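Local atomic coordinates of arylesterase (Sulfolobus solfataricus, PDB entry 5L2P), a protein that hydrolyses a broad range of substrates, among them aromatic esters such as phenyl acetate and aryl dialkyl phosphates such as paraoxon. Residues Val42-Val47 against Ile97-Ser102; Gly76-Phe81 against Asn103-Thr108; Val183-Leu188 against Leu228-Ile233. One frame throughout, in Å; residues are numbered along the deposited sequence.

Contact 1: Val42-Val47 against Ile97-Ser102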
loop_
_atom_site.group_PDB
_atom_site.type_symbol
_atom_site.label_atom_id
_atom_site.label_comp_id
_atom_site.label_asym_id
_atom_site.label_seq_id
_atom_site.Cartn_x
_atom_site.Cartn_y
_atom_site.Cartn_z
ATOM N N VAL A 42 26.726 8.157 -13.431
ATOM C CA VAL A 42 26.202 8.213 -14.797
ATOM C C VAL A 42 27.299 8.704 -15.743
ATOM O O VAL A 42 28.064 9.591 -15.389
ATOM C CB VAL A 42 24.973 9.163 -14.879
ATOM C CG1 VAL A 42 24.360 9.175 -16.274
ATOM C CG2 VAL A 42 23.932 8.779 -13.830
ATOM N N PRO A 43 27.395 8.126 -16.953
ATOM C CA PRO A 43 28.383 8.610 -17.930
ATOM C C PRO A 43 28.054 9.988 -18.504
ATOM O O PRO A 43 26.887 10.309 -18.665
ATOM C CB PRO A 43 28.352 7.542 -19.043
ATOM C CG PRO A 43 27.671 6.363 -18.445
ATOM C CD PRO A 43 26.710 6.916 -17.435
ATOM N N LYS A 44 29.084 10.780 -18.818
ATOM C CA LYS A 44 28.922 12.145 -19.311
ATOM C C LYS A 44 28.735 12.225 -20.817
ATOM O O LYS A 44 29.605 11.810 -21.589
ATOM C CB LYS A 44 30.125 12.996 -18.957
ATOM C CG LYS A 44 30.345 13.254 -17.467
ATOM C CD LYS A 44 31.665 14.042 -17.275
ATOM C CE LYS A 44 31.953 14.547 -15.862
ATOM N NZ LYS A 44 31.191 13.827 -14.815
ATOM N N ASP A 45 27.590 12.763 -21.236
ATOM C CA ASP A 45 27.354 13.032 -22.648
ATOM C C ASP A 45 28.023 14.358 -23.043
ATOM O O ASP A 45 28.139 15.272 -22.236
ATOM C CB ASP A 45 25.865 13.096 -22.950
ATOM C CG ASP A 45 25.191 11.734 -22.900
ATOM O OD1 ASP A 45 25.586 10.881 -22.080
ATOM O OD2 ASP A 45 24.218 11.531 -23.652
ATOM N N PRO A 46 28.461 14.471 -24.294
ATOM C CA PRO A 46 28.954 15.755 -24.746
ATOM C C PRO A 46 27.834 16.801 -24.906
ATOM O O PRO A 46 26.724 16.470 -25.282
ATOM C CB PRO A 46 29.631 15.434 -26.086
ATOM C CG PRO A 46 29.080 14.141 -26.513
ATOM C CD PRO A 46 28.558 13.419 -25.319
ATOM N N VAL A 47 28.170 18.056 -24.649
ATOM C CA VAL A 47 27.297 19.198 -24.876
ATOM C C VAL A 47 27.967 20.231 -25.785
ATOM O O VAL A 47 29.079 20.033 -26.248
ATOM C CB VAL A 47 26.894 19.852 -23.533
ATOM C CG1 VAL A 47 25.974 18.921 -22.769
ATOM C CG2 VAL A 47 28.112 20.189 -22.667
ATOM N N ILE A 97 24.074 14.574 -15.124
ATOM C CA ILE A 97 22.648 14.869 -15.205
ATOM C C ILE A 97 22.388 16.166 -15.962
ATOM O O ILE A 97 21.480 16.215 -16.815
ATOM C CB ILE A 97 21.963 14.931 -13.845
ATOM C CG1 ILE A 97 22.166 13.604 -13.081
ATOM C CG2 ILE A 97 20.466 15.177 -14.021
ATOM C CD1 ILE A 97 21.794 12.327 -13.832
ATOM N N SER A 98 23.181 17.201 -15.651
ATOM C CA SER A 98 23.004 18.503 -16.275
ATOM C C SER A 98 23.194 18.431 -17.769
ATOM O O SER A 98 22.493 19.107 -18.505
ATOM C CB SER A 98 23.976 19.515 -15.695
ATOM O OG SER A 98 23.917 19.565 -14.273
ATOM N N ARG A 99 24.169 17.632 -18.204
ATOM C CA ARG A 99 24.477 17.457 -19.628
ATOM C C ARG A 99 23.338 16.774 -20.375
ATOM O O ARG A 99 22.931 17.233 -21.433
ATOM C CB ARG A 99 25.752 16.616 -19.833
ATOM C CG ARG A 99 27.000 17.328 -19.441
ATOM C CD ARG A 99 28.131 16.359 -19.055
ATOM N NE ARG A 99 29.392 17.059 -18.983
ATOM C CZ ARG A 99 30.090 17.434 -20.045
ATOM N NH1 ARG A 99 29.690 17.147 -21.256
ATOM N NH2 ARG A 99 31.236 18.083 -19.902
ATOM N N ILE A 100 22.853 15.654 -19.838
ATOM C CA ILE A 100 21.717 14.955 -20.438
ATOM C C ILE A 100 20.474 15.851 -20.431
ATOM O O ILE A 100 19.699 15.859 -21.398
ATOM C CB ILE A 100 21.399 13.655 -19.711
ATOM C CG1 ILE A 100 22.563 12.669 -19.842
ATOM C CG2 ILE A 100 20.149 12.995 -20.284
ATOM C CD1 ILE A 100 22.520 11.554 -18.807
ATOM N N LEU A 101 20.286 16.621 -19.360
ATOM C CA LEU A 101 19.098 17.451 -19.227
ATOM C C LEU A 101 19.083 18.566 -20.253
ATOM O O LEU A 101 18.043 18.834 -20.904
ATOM C CB LEU A 101 18.983 18.017 -17.805
ATOM C CG LEU A 101 17.715 18.850 -17.499
ATOM C CD1 LEU A 101 16.421 18.051 -17.588
ATOM C CD2 LEU A 101 17.898 19.444 -16.125
ATOM N N SER A 102 20.234 19.198 -20.393
ATOM C CA SER A 102 20.445 20.260 -21.378
ATOM C C SER A 102 20.167 19.785 -22.808
ATOM O O SER A 102 19.509 20.463 -23.574
ATOM C CB SER A 102 21.895 20.782 -21.266
ATOM O OG SER A 102 22.137 21.873 -22.150
#

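Contact 2: Gly76-Phe81 against Asn103-Thr108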
loop_
_atom_site.group_PDB
_atom_site.type_symbol
_atom_site.label_atom_id
_atom_site.label_comp_id
_atom_site.label_asym_id
_atom_site.label_seq_id
_atom_site.Cartn_x
_atom_site.Cartn_y
_atom_site.Cartn_z
ATOM N N GLY A 76 14.456 28.680 -23.390
ATOM C CA GLY A 76 14.227 28.340 -22.011
ATOM C C GLY A 76 15.470 28.166 -21.186
ATOM O O GLY A 76 16.564 28.072 -21.718
ATOM N N LEU A 77 15.285 28.167 -19.867
ATOM C CA LEU A 77 16.369 28.030 -18.919
ATOM C C LEU A 77 15.969 27.121 -17.783
ATOM O O LEU A 77 14.895 27.253 -17.239
ATOM C CB LEU A 77 16.757 29.399 -18.367
ATOM C CG LEU A 77 17.749 29.416 -17.191
ATOM C CD1 LEU A 77 19.120 29.000 -17.662
ATOM C CD2 LEU A 77 17.764 30.758 -16.468
ATOM N N VAL A 78 16.864 26.201 -17.418
ATOM C CA VAL A 78 16.647 25.289 -16.315
ATOM C C VAL A 78 17.703 25.486 -15.250
ATOM O O VAL A 78 18.880 25.298 -15.514
ATOM C CB VAL A 78 16.675 23.839 -16.790
ATOM C CG1 VAL A 78 16.528 22.867 -15.612
ATOM C CG2 VAL A 78 15.578 23.596 -17.842
ATOM N N MET A 79 17.278 25.898 -14.052
ATOM C CA MET A 79 18.173 26.013 -12.912
ATOM C C MET A 79 18.260 24.657 -12.241
ATOM O O MET A 79 17.230 24.072 -11.872
ATOM C CB MET A 79 17.660 27.007 -11.906
ATOM C CG MET A 79 17.464 28.409 -12.433
ATOM S SD MET A 79 18.976 29.196 -12.939
ATOM C CE MET A 79 19.959 29.151 -11.462
ATOM N N HIS A 80 19.490 24.173 -12.057
ATOM C CA HIS A 80 19.696 22.846 -11.520
ATOM C C HIS A 80 20.384 22.931 -10.156
ATOM O O HIS A 80 21.482 23.448 -10.046
ATOM C CB HIS A 80 20.537 22.030 -12.498
ATOM C CG HIS A 80 20.836 20.631 -12.029
ATOM N ND1 HIS A 80 21.830 19.855 -12.588
ATOM C CD2 HIS A 80 20.280 19.873 -11.049
ATOM C CE1 HIS A 80 21.873 18.681 -11.987
ATOM N NE2 HIS A 80 20.937 18.662 -11.052
ATOM N N PHE A 81 19.715 22.423 -9.126
ATOM C CA PHE A 81 20.268 22.354 -7.798
ATOM C C PHE A 81 20.569 20.895 -7.477
ATOM O O PHE A 81 19.650 20.050 -7.531
ATOM C CB PHE A 81 19.268 22.915 -6.800
ATOM C CG PHE A 81 18.637 24.230 -7.210
ATOM C CD1 PHE A 81 19.396 25.243 -7.730
ATOM C CD2 PHE A 81 17.297 24.444 -7.025
ATOM C CE1 PHE A 81 18.837 26.460 -8.066
ATOM C CE2 PHE A 81 16.707 25.672 -7.352
ATOM C CZ PHE A 81 17.489 26.677 -7.899
ATOM N N ASN A 103 20.691 18.620 -23.161
ATOM C CA ASN A 103 20.530 18.085 -24.509
ATOM C C ASN A 103 19.100 17.681 -24.794
ATOM O O ASN A 103 18.624 17.858 -25.894
ATOM C CB ASN A 103 21.464 16.895 -24.722
ATOM C CG ASN A 103 22.935 17.309 -24.824
ATOM O OD1 ASN A 103 23.246 18.443 -25.155
ATOM N ND2 ASN A 103 23.840 16.377 -24.549
ATOM N N SER A 104 18.419 17.135 -23.782
ATOM C CA SER A 104 17.030 16.694 -23.913
ATOM C C SER A 104 16.097 17.891 -24.006
ATOM O O SER A 104 15.189 17.914 -24.825
ATOM C CB SER A 104 16.618 15.883 -22.707
ATOM O OG SER A 104 17.365 14.701 -22.615
ATOM N N CYS A 105 16.319 18.878 -23.138
ATOM C CA CYS A 105 15.576 20.140 -23.179
ATOM C C CYS A 105 15.891 20.966 -24.418
ATOM O O CYS A 105 15.056 21.758 -24.859
ATOM C CB CYS A 105 15.923 21.002 -21.964
ATOM S SG CYS A 105 15.268 20.347 -20.427
ATOM N N GLU A 106 17.113 20.812 -24.934
ATOM C CA GLU A 106 17.645 21.616 -26.025
ATOM C C GLU A 106 17.661 23.079 -25.625
ATOM O O GLU A 106 17.263 23.983 -26.395
ATOM C CB GLU A 106 16.859 21.374 -27.315
ATOM C CG GLU A 106 17.016 19.948 -27.819
ATOM C CD GLU A 106 16.089 19.615 -28.977
ATOM O OE1 GLU A 106 15.776 20.530 -29.785
ATOM O OE2 GLU A 106 15.665 18.429 -29.051
ATOM N N CYS A 107 18.120 23.303 -24.391
ATOM C CA CYS A 107 18.166 24.632 -23.832
ATOM C C CYS A 107 19.279 24.747 -22.826
ATOM O O CYS A 107 19.881 23.779 -22.432
ATOM C CB CYS A 107 16.827 24.964 -23.170
ATOM S SG CYS A 107 16.637 24.281 -21.506
ATOM N N THR A 108 19.514 25.966 -22.383
ATOM C CA THR A 108 20.577 26.277 -21.442
ATOM C C THR A 108 20.259 25.782 -20.032
ATOM O O THR A 108 19.129 25.892 -19.562
ATOM C CB THR A 108 20.728 27.794 -21.360
ATOM O OG1 THR A 108 20.730 28.363 -22.694
ATOM C CG2 THR A 108 21.999 28.164 -20.542
#

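Contact 3: Val183-Leu188 against Leu228-Ile233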
loop_
_atom_site.group_PDB
_atom_site.type_symbol
_atom_site.label_atom_id
_atom_site.label_comp_id
_atom_site.label_asym_id
_atom_site.label_seq_id
_atom_site.Cartn_x
_atom_site.Cartn_y
_atom_site.Cartn_z
ATOM N N VAL A 183 12.592 12.979 -6.473
ATOM C CA VAL A 183 12.746 12.375 -5.161
ATOM C C VAL A 183 13.014 13.383 -4.018
ATOM O O VAL A 183 13.863 13.151 -3.173
ATOM C CB VAL A 183 13.784 11.234 -5.193
ATOM C CG1 VAL A 183 13.291 10.125 -6.150
ATOM C CG2 VAL A 183 15.184 11.753 -5.592
ATOM N N PRO A 184 12.202 14.427 -3.928
ATOM C CA PRO A 184 12.425 15.451 -2.941
ATOM C C PRO A 184 12.195 15.092 -1.470
ATOM O O PRO A 184 11.354 14.236 -1.134
ATOM C CB PRO A 184 11.340 16.498 -3.314
ATOM C CG PRO A 184 10.199 15.680 -3.799
ATOM C CD PRO A 184 10.840 14.526 -4.530
ATOM N N PHE A 185 12.914 15.801 -0.604
ATOM C CA PHE A 185 12.556 15.928 0.815
ATOM C C PHE A 185 11.663 17.155 0.985
ATOM O O PHE A 185 12.061 18.270 0.648
ATOM C CB PHE A 185 13.820 16.073 1.670
ATOM C CG PHE A 185 13.554 16.283 3.126
ATOM C CD1 PHE A 185 13.216 17.549 3.624
ATOM C CD2 PHE A 185 13.627 15.228 4.020
ATOM C CE1 PHE A 185 12.976 17.747 4.989
ATOM C CE2 PHE A 185 13.370 15.436 5.376
ATOM C CZ PHE A 185 13.047 16.698 5.848
ATOM N N VAL A 186 10.466 16.953 1.545
ATOM C CA VAL A 186 9.510 18.056 1.760
ATOM C C VAL A 186 8.937 18.136 3.169
ATOM O O VAL A 186 8.190 19.063 3.475
ATOM C CB VAL A 186 8.330 17.968 0.785
ATOM C CG1 VAL A 186 8.800 18.234 -0.623
ATOM C CG2 VAL A 186 7.610 16.619 0.846
ATOM N N TYR A 187 9.293 17.196 4.038
ATOM C CA TYR A 187 8.667 17.096 5.355
ATOM C C TYR A 187 9.424 16.122 6.268
ATOM O O TYR A 187 10.092 15.198 5.786
ATOM C CB TYR A 187 7.199 16.585 5.191
ATOM C CG TYR A 187 6.387 16.646 6.468
ATOM C CD1 TYR A 187 6.145 17.869 7.093
ATOM C CD2 TYR A 187 5.879 15.492 7.069
ATOM C CE1 TYR A 187 5.451 17.946 8.286
ATOM C CE2 TYR A 187 5.111 15.567 8.243
ATOM C CZ TYR A 187 4.908 16.806 8.849
ATOM O OH TYR A 187 4.197 16.970 10.037
ATOM N N LEU A 188 9.309 16.315 7.575
ATOM C CA LEU A 188 9.789 15.334 8.542
ATOM C C LEU A 188 8.754 14.231 8.687
ATOM O O LEU A 188 7.944 14.211 9.609
ATOM C CB LEU A 188 10.061 15.977 9.910
ATOM C CG LEU A 188 10.877 15.110 10.873
ATOM C CD1 LEU A 188 12.368 15.097 10.481
ATOM C CD2 LEU A 188 10.691 15.642 12.279
ATOM N N LEU A 228 10.023 26.834 4.487
ATOM C CA LEU A 228 11.205 26.791 3.615
ATOM C C LEU A 228 12.063 25.543 3.847
ATOM O O LEU A 228 12.834 25.167 2.968
ATOM C CB LEU A 228 12.087 28.030 3.781
ATOM C CG LEU A 228 11.405 29.368 3.465
ATOM C CD1 LEU A 228 12.351 30.545 3.674
ATOM C CD2 LEU A 228 10.831 29.427 2.063
ATOM N N PHE A 229 11.944 24.923 5.015
ATOM C CA PHE A 229 12.567 23.651 5.262
ATOM C C PHE A 229 11.636 22.500 4.881
ATOM O O PHE A 229 12.061 21.539 4.205
ATOM C CB PHE A 229 12.981 23.538 6.712
ATOM C CG PHE A 229 13.367 22.145 7.120
ATOM C CD1 PHE A 229 14.564 21.601 6.723
ATOM C CD2 PHE A 229 12.539 21.402 7.934
ATOM C CE1 PHE A 229 14.916 20.333 7.106
ATOM C CE2 PHE A 229 12.874 20.128 8.321
ATOM C CZ PHE A 229 14.067 19.583 7.906
ATOM N N SER A 230 10.378 22.596 5.340
ATOM C CA SER A 230 9.334 21.594 5.090
ATOM C C SER A 230 8.188 22.201 4.351
ATOM O O SER A 230 7.177 22.561 4.959
ATOM C CB SER A 230 8.815 21.002 6.398
ATOM O OG SER A 230 9.763 20.106 6.965
ATOM N N PRO A 231 8.315 22.314 3.031
ATOM C CA PRO A 231 7.252 22.947 2.242
ATOM C C PRO A 231 5.874 22.257 2.322
ATOM O O PRO A 231 4.862 22.879 2.023
ATOM C CB PRO A 231 7.802 22.906 0.808
ATOM C CG PRO A 231 8.977 21.981 0.855
ATOM C CD PRO A 231 9.503 22.025 2.230
ATOM N N LEU A 232 5.844 20.989 2.710
ATOM C CA LEU A 232 4.585 20.283 2.835
ATOM C C LEU A 232 3.695 20.906 3.947
ATOM O O LEU A 232 2.483 20.814 3.879
ATOM C CB LEU A 232 4.846 18.794 3.090
ATOM C CG LEU A 232 3.669 17.871 2.830
ATOM C CD1 LEU A 232 3.202 17.886 1.383
ATOM C CD2 LEU A 232 4.045 16.460 3.245
ATOM N N ILE A 233 4.323 21.541 4.944
ATOM C CA ILE A 233 3.604 22.114 6.061
ATOM C C ILE A 233 3.102 23.496 5.745
ATOM O O ILE A 233 2.463 24.135 6.575
ATOM C CB ILE A 233 4.468 22.145 7.356
ATOM C CG1 ILE A 233 3.546 22.114 8.578
ATOM C CG2 ILE A 233 5.410 23.341 7.422
ATOM C CD1 ILE A 233 4.254 22.111 9.924
#

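Contact 1: Val42-Val47 against Ile97-Ser102
The carbonyl oxygen of Asp45 accepts a hydrogen bond from the guanidinium group of Arg99, with Asp45 O and Arg99 NH1 2.6 Å apart. The bond is bent, 144° at the hydrogen, and the donor stands somewhat out of the carbonyl plane. CB, CG and CD of Arg99 run alongside this oxygen, CD 3.4 Å from Asp45 O, and the turn at chi4 (-76°) brings NH1 back to it. Two side chains flank the arginine. Lys44 crosses its chain at CD, Lys44 CB lying 3.9 Å from Arg99 CD, while Val47 meets it nearly at a right angle, with CG1 3.7 Å from Arg99 CB and CG2 near NH1. A salt bridge from Arg99 NE to Asp95, one turn earlier in the helix, helps fix the rotation of the guanidinium group; the same carboxylate, which Lys44 NZ approaches in a long, weak ion pair, probably eases the like charges of Arg99 and Lys44. At the other end of the loop the contact is apolar. With CG1 anti to the backbone N (chi1 -177°), Val42 spreads its two methyls over successive turns: CG1 lies 3.9 Å from Ile100 CD1, and CG2 4.1 Å from Ile97 CD1. Between these ends, the Asp45 carboxylate passes Ile100, its CG 4.1 Å from Ile100 CG1, and forms a salt bridge with Arg291. The loop Val42-Val47, leading from helix 27-39 into strand 49-56, thus lies along helix 95-105. Helix 287-305 meets Val42, Ile97 and Ile100 through Ser290 and Arg291, whereas Tyr67 of strand 61-68 packs against Ser98, Arg99 and Ser102.

Contact 2: Gly76-Phe81 against Asn103-Thr108
Val78 and Thr108 are joined by the hydrogen bond that crosses this contact, from Val78 N to Thr108 O at 3.1 Å. It is fairly straight, 161° at the hydrogen, and the donor lies in the carbonyl plane. The same oxygen also receives a CA-H...O contact from Leu77, whose CA is 3.5 Å from Thr108 O, so two neighbouring groups of the strand converge on one carbonyl. The buried packing continues at Gly76, where Cys107 CB lies against the carbonyl group, 3.4 Å from Gly76 O. From there the chi1 of 81° sets Cys107 SG between its own backbone N and carbonyl carbon and brings it 3.9 Å from Val78 CG2. Cys105 SG, on the last turn of the helix, approaches the same methyl to 4.2 Å. In contrast to this buried part, from Gly76 to Val78 against Cys107 and Thr108, the side of Glu106 is partly exposed. Glu106, just past the helix, has a positive phi, and its carboxylate is engaged by Lys302 and Thr73. The contact belongs to the beta-alpha-beta unit made by strand 77-81, helix 95-105 and the parallel strand 108-112, and it forms where the chain leaves the helix to enter the second strand. Helix 287-305 adjoins the cysteine side, with Leu301 against Val78 and Cys105 and Phe305 against Cys107; helix 124-138 touches Leu77.

Contact 3: Val183-Leu188 against Leu228-Ile233
The loop that leaves strand 178-182 beside the active site packs here against the turn Leu228-Ile233, which precedes strand 242-248. Val186 and Leu232 form the polar link: Leu232 N donates to Val186 O at 3.1 Å, 165° at the hydrogen. Ser230 CA and the ring of Pro231 lie near the same oxygen, with Pro231 CD 3.5 Å from Val186 O. Pro231 N, 3.3 Å from Val186 O, has no hydrogen to share; the donor is the next residue of the short 3-10 segment. Apolar contacts lie beside this bond. Val186 CG1 meets Pro231 CG at 4.0 Å, the side chains crossing at about a right angle, and Val186 CG2 approaches Leu232. Leu232 CD2 in turn reaches Tyr187 CB at 3.7 Å. The tyrosine ring continues past Ser230 CB and Ile233, and its hydroxyl is hydrogen-bonded to Leu188 O of the second subunit, a bond returned by Tyr187 of that subunit to Leu188 O here, which places this end of the contact at an interface between copies in the crystal assembly. At the opposite end CG of Phe185, anti to the backbone N (chi1 177°), carries the ring to Phe229, which it meets obliquely, with Phe185 CE1 3.6 Å from Phe229 CZ and the planes at 51°. Asn160 ties the two backbones together by donating to both Phe185 O and Phe229 O, while Gln256 accepts from Val186 N and Tyr187 N. The Phe185 side chain lies about 6 Å from that of Ser156, the probable nucleophile, and is met edge-to-face by Trp86. Loops gathered beyond the C-terminal ends of the parallel strands, around a Ser-His-Asp triad, are characteristic of the alpha/beta hydrolase fold.

In the fold
From the N terminus, the chain passes helix 27-39 and opens contact 1 at Val42-Val47. It then builds strands 49-56 and 61-68 and opens contact 2 at Gly76-Phe81 before helix 95-105 closes contact 1, and the helix end and the start of strand 108-112 close contact 2. The two loops therefore cross, and the shared helix brings them into touch: Ser98 OG lies 2.7 Å from His80 ND1, a probable hydrogen bond. Together they fasten the N-terminal region and the helix to the early strands of the sheet. Contact 3 follows in series, across the centre of the chain and about 24 Å from contact 2 between centres; its loop encloses helices 193-197 and 212-217 between strands 178-182 and 242-248.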